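Local atomic coordinates of cellulosomal scaffoldin (Bacteroides cellulosolvens, PDB entry 2XBT), a protein that probably binds cellulose through this family 3b carbohydrate-binding module, one piece of a much longer scaffoldin of the cellulosome. Residues A[64-69]-A[91-96]; A[30-35]-A[109-114]. All blocks are in the same frame, centred on the assembly; numbering follows the deposited sequence.

How the contacts relate
From the N terminus, the chain first lays down 30-35, the end of strand 22-34, whose partner 109-114 comes only after 73 intervening residues. Within that long loop it forms 64-69, at the end of strand 59-66, crosses to the other sheet, and returns along strand 85-93 to 91-96, closing contact 1. Contact 1 is therefore nested inside the loop that contact 2 closes. Contact 2 joins neighbours within one sheet, whereas contact 1 links that sheet to the opposing one. Their centres lie about 10 Å apart and they touch: Tyr65 O is probably hydrogen-bonded to Gln114 N in the strand pairing, and just beyond the strand Ser67 OG probably bonds to Thr112 N.

Contact 1 (A[64-69]-A[91-96]); sequences DYVSIG and IKLASG
Ile68 holds its CG2 methyl anti to the backbone N (chi1 -54°, with CG1 beside that N), which brings CG2 to 4.0 Å from Gly96 CA. In Ser95, chi1 of 70° holds OG between its own N and carbonyl carbon, and from there OG rests 3.5 Å from Gly69 CA. Both glycines suit their places. A side chain on Gly96 would run into Ile68 CG2, and one on Gly69, whose phi is positive (68°), would strike the carbonyl O of Ser95.

Deeper in, Val66 points at the other segment and its CG1 comes 4.4 Å from Leu93 CD2, a loose meeting of branched side chains that both also pack on Ala71. Leu93 is buried and reaches across to Ile113 of the facing sheet, as an apolar residue should between sheets.

Polar backbone atoms are bridged by water. Water 1 lies 2.7 Å from Ser95 O and 3.0 Å from Ile68 O, placed to donate to both carbonyls, though further acceptors nearby may compete for its two protons, and it takes a weak bond from Ala94 N. This surface join thus relies on solvent and close glycine packing rather than direct polar pairing.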
# COMPACT_ATOMS: atom_id res chain seq x y z
N ASP A 64 4.75 -9.45 6.42
CA ASP A 64 5.64 -9.51 7.58
C ASP A 64 4.93 -9.12 8.87
O ASP A 64 5.07 -9.78 9.90
CB ASP A 64 6.84 -8.59 7.39
CG ASP A 64 7.76 -9.03 6.25
OD1 ASP A 64 7.84 -10.24 5.94
OD2 ASP A 64 8.40 -8.14 5.65
N TYR A 65 4.20 -8.01 8.82
CA TYR A 65 3.53 -7.51 10.00
C TYR A 65 2.26 -6.73 9.67
O TYR A 65 2.26 -5.85 8.80
CB TYR A 65 4.48 -6.63 10.82
CG TYR A 65 3.82 -6.04 12.05
CD1 TYR A 65 3.36 -6.85 13.07
CD2 TYR A 65 3.66 -4.66 12.19
CE1 TYR A 65 2.76 -6.33 14.20
CE2 TYR A 65 3.06 -4.12 13.32
CZ TYR A 65 2.61 -4.97 14.32
OH TYR A 65 2.01 -4.47 15.46
N VAL A 66 1.17 -7.06 10.35
CA VAL A 66 -0.06 -6.29 10.23
C VAL A 66 -0.61 -6.11 11.63
O VAL A 66 -0.94 -7.10 12.28
CB VAL A 66 -1.09 -7.00 9.35
CG1 VAL A 66 -2.32 -6.12 9.19
CG2 VAL A 66 -0.49 -7.36 8.00
N SER A 67 -0.68 -4.87 12.09
CA SER A 67 -0.98 -4.61 13.50
C SER A 67 -2.42 -4.92 13.89
O SER A 67 -2.71 -5.15 15.06
CB SER A 67 -0.63 -3.17 13.87
OG SER A 67 -1.50 -2.24 13.24
N ILE A 68 -3.33 -4.91 12.92
CA ILE A 68 -4.72 -5.30 13.15
C ILE A 68 -5.17 -6.21 12.04
O ILE A 68 -5.07 -5.85 10.87
CB ILE A 68 -5.67 -4.08 13.15
CG1 ILE A 68 -5.20 -3.00 14.13
CG2 ILE A 68 -7.11 -4.52 13.43
CD1 ILE A 68 -6.06 -1.75 14.09
N GLY A 69 -5.68 -7.39 12.40
CA GLY A 69 -6.14 -8.37 11.44
C GLY A 69 -5.02 -8.98 10.62
O GLY A 69 -3.95 -9.33 11.15
N ILE A 91 -3.52 -4.85 -2.05
CA ILE A 91 -3.49 -5.39 -0.70
C ILE A 91 -4.86 -5.23 -0.07
O ILE A 91 -5.44 -4.14 -0.08
CB ILE A 91 -2.39 -4.70 0.12
CG1 ILE A 91 -1.02 -4.97 -0.51
CG2 ILE A 91 -2.41 -5.16 1.57
CD1 ILE A 91 0.07 -4.13 0.07
N LYS A 92 -5.39 -6.32 0.47
CA LYS A 92 -6.71 -6.28 1.09
C LYS A 92 -6.54 -6.64 2.55
O LYS A 92 -5.82 -7.57 2.88
CB LYS A 92 -7.64 -7.29 0.44
CG LYS A 92 -8.28 -6.85 -0.86
CD LYS A 92 -9.39 -7.82 -1.24
CE LYS A 92 -10.14 -7.38 -2.49
NZ LYS A 92 -10.81 -6.07 -2.29
N LEU A 93 -7.20 -5.88 3.42
CA LEU A 93 -7.17 -6.17 4.85
C LEU A 93 -8.41 -7.00 5.14
O LEU A 93 -9.44 -6.79 4.53
CB LEU A 93 -7.17 -4.86 5.63
CG LEU A 93 -5.94 -4.01 5.30
CD1 LEU A 93 -5.99 -2.68 6.02
CD2 LEU A 93 -4.66 -4.78 5.67
N ALA A 94 -8.28 -7.97 6.04
CA ALA A 94 -9.34 -8.97 6.18
C ALA A 94 -10.35 -8.64 7.27
O ALA A 94 -11.54 -8.91 7.12
CB ALA A 94 -8.75 -10.36 6.41
N SER A 95 -9.88 -8.06 8.37
CA SER A 95 -10.75 -7.88 9.52
C SER A 95 -10.35 -6.72 10.41
O SER A 95 -9.28 -6.14 10.25
CB SER A 95 -10.75 -9.16 10.36
OG SER A 95 -9.50 -9.33 11.01
N GLY A 96 -11.21 -6.40 11.37
CA GLY A 96 -10.86 -5.40 12.35
C GLY A 96 -11.36 -4.02 11.99
O GLY A 96 -11.92 -3.79 10.91
O HOH W 1 -7.13 -6.50 8.74

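Contact 2 (A[30-35]-A[109-114]); sequences MKLQNT and SEVTIQ
Glu110 lies alongside Gln33, its CB 3.8 Å from Gln33 CG, while the Lys31 chain crosses it obliquely. The carboxylate thus serves two neighbours. With chi1 at 62°, CG stands between the backbone N and the carbonyl carbon, and the extended chain carries the carboxylate to the ends of both partners. OE1 sits 3.1 Å from Lys31 NZ in a salt bridge whose hydrogen bond is weak, and the lysine's CD and CE methylenes lie against the same oxygen. OE2 accepts a fairly straight bond (159°) of 3.2 Å from Gln33 NE2, which meets it from above the carboxylate plane; amide and carboxylate are turned 54° apart. With an alanine here instead of Glu110, the Lys31 ammonium would probably lose this counter-charge and the Gln33 amide be freer to turn. Thr112 flanks the lysine, its OG1 3.5 Å from Lys31 CG. Long polar chains suit this partly exposed face.

The opposite face is apolar and buried. Leu32 CB packs 3.8 Å from Val111 CG1, and Met30, bent at its thioether, brings CE to 4.1 Å from Ile113 CG2. Beyond them Leu32 packs on Ile45, and Met30 and Ile113 on Ile47, of the second sheet. Asn34, also buried, has its amide satisfied by backbone atoms: ND2 bonds to Ser38 O and Gly99 O, OD1 to Gly36 N.

Main-chain bonds fix the register. Met30 with Ile113 and Leu32 with Val111 are hydrogen-bonded pairs, alternating with the non-hydrogen-bonded pairs Lys31-Thr112 and Gln33-Glu110, and Asn34 N adds a bond to Ser109 O. Alternating polar and apolar side chains on antiparallel strands are characteristic of a sheet in a beta-sandwich, here the jelly-roll of the CBM3 family.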
# COMPACT_ATOMS: atom_id res chain seq x y z
N MET A 30 3.52 0.63 5.72
CA MET A 30 2.45 1.61 5.66
C MET A 30 1.74 1.75 6.98
O MET A 30 1.55 0.77 7.71
CB MET A 30 1.47 1.22 4.58
CG MET A 30 2.11 1.41 3.21
SD MET A 30 1.20 0.66 1.88
CE MET A 30 1.19 -1.07 2.33
N LYS A 31 1.35 2.97 7.29
CA LYS A 31 0.48 3.24 8.42
C LYS A 31 -0.72 3.95 7.88
O LYS A 31 -0.60 5.05 7.34
CB LYS A 31 1.15 4.17 9.42
CG LYS A 31 1.89 3.50 10.53
CD LYS A 31 2.07 4.50 11.68
CE LYS A 31 3.04 4.00 12.74
NZ LYS A 31 3.18 4.99 13.85
N LEU A 32 -1.88 3.35 8.04
CA LEU A 32 -3.11 4.00 7.64
C LEU A 32 -3.73 4.57 8.90
O LEU A 32 -4.00 3.83 9.85
CB LEU A 32 -4.03 2.99 6.94
CG LEU A 32 -5.44 3.45 6.54
CD1 LEU A 32 -5.43 4.66 5.60
CD2 LEU A 32 -6.21 2.29 5.93
N GLN A 33 -3.95 5.88 8.92
CA GLN A 33 -4.48 6.56 10.10
C GLN A 33 -5.89 7.09 9.88
O GLN A 33 -6.26 7.47 8.77
CB GLN A 33 -3.59 7.74 10.49
CG GLN A 33 -2.24 7.37 11.03
CD GLN A 33 -1.38 8.59 11.35
OE1 GLN A 33 -1.51 9.63 10.71
NE2 GLN A 33 -0.49 8.45 12.33
N ASN A 34 -6.68 7.11 10.95
CA ASN A 34 -7.97 7.76 10.91
C ASN A 34 -7.83 8.99 11.80
O ASN A 34 -7.55 8.86 12.99
CB ASN A 34 -9.05 6.81 11.42
CG ASN A 34 -10.40 7.49 11.65
OD1 ASN A 34 -10.66 8.57 11.14
ND2 ASN A 34 -11.26 6.84 12.42
N THR A 35 -7.99 10.18 11.22
CA THR A 35 -7.76 11.42 11.96
C THR A 35 -9.04 12.00 12.55
O THR A 35 -9.00 13.02 13.24
CB THR A 35 -7.22 12.49 11.02
OG1 THR A 35 -8.20 12.75 10.01
CG2 THR A 35 -5.92 12.04 10.38
N SER A 109 -6.64 3.77 16.27
CA SER A 109 -7.01 4.67 15.18
C SER A 109 -6.08 4.55 13.98
O SER A 109 -6.23 5.27 12.98
CB SER A 109 -7.07 6.11 15.67
OG SER A 109 -5.81 6.55 16.14
N GLU A 110 -5.11 3.65 14.07
CA GLU A 110 -4.23 3.41 12.94
C GLU A 110 -3.83 1.95 12.86
O GLU A 110 -3.86 1.21 13.85
CB GLU A 110 -3.00 4.29 13.03
CG GLU A 110 -2.16 4.02 14.24
CD GLU A 110 -0.84 4.76 14.22
OE1 GLU A 110 0.21 4.09 14.10
OE2 GLU A 110 -0.86 6.01 14.32
N VAL A 111 -3.46 1.53 11.66
CA VAL A 111 -3.02 0.17 11.44
C VAL A 111 -1.70 0.22 10.67
O VAL A 111 -1.53 1.01 9.75
CB VAL A 111 -4.07 -0.64 10.67
CG1 VAL A 111 -4.39 0.02 9.32
CG2 VAL A 111 -3.58 -2.07 10.49
N THR A 112 -0.76 -0.61 11.11
CA THR A 112 0.53 -0.73 10.44
C THR A 112 0.56 -1.97 9.55
O THR A 112 0.19 -3.06 9.98
CB THR A 112 1.66 -0.81 11.47
OG1 THR A 112 1.71 0.42 12.20
CG2 THR A 112 2.99 -1.04 10.78
N ILE A 113 0.99 -1.80 8.30
CA ILE A 113 1.07 -2.91 7.37
C ILE A 113 2.50 -2.93 6.81
O ILE A 113 2.97 -1.93 6.25
CB ILE A 113 0.08 -2.70 6.21
CG1 ILE A 113 -1.34 -2.54 6.77
CG2 ILE A 113 0.15 -3.84 5.20
CD1 ILE A 113 -2.30 -1.85 5.83
N GLN A 114 3.18 -4.05 6.98
CA GLN A 114 4.54 -4.21 6.47
C GLN A 114 4.59 -5.41 5.55
O GLN A 114 4.29 -6.52 5.96
CB GLN A 114 5.55 -4.36 7.61
CG GLN A 114 5.51 -3.22 8.59
CD GLN A 114 6.53 -3.36 9.71
OE1 GLN A 114 7.30 -4.32 9.76
NE2 GLN A 114 6.53 -2.40 10.63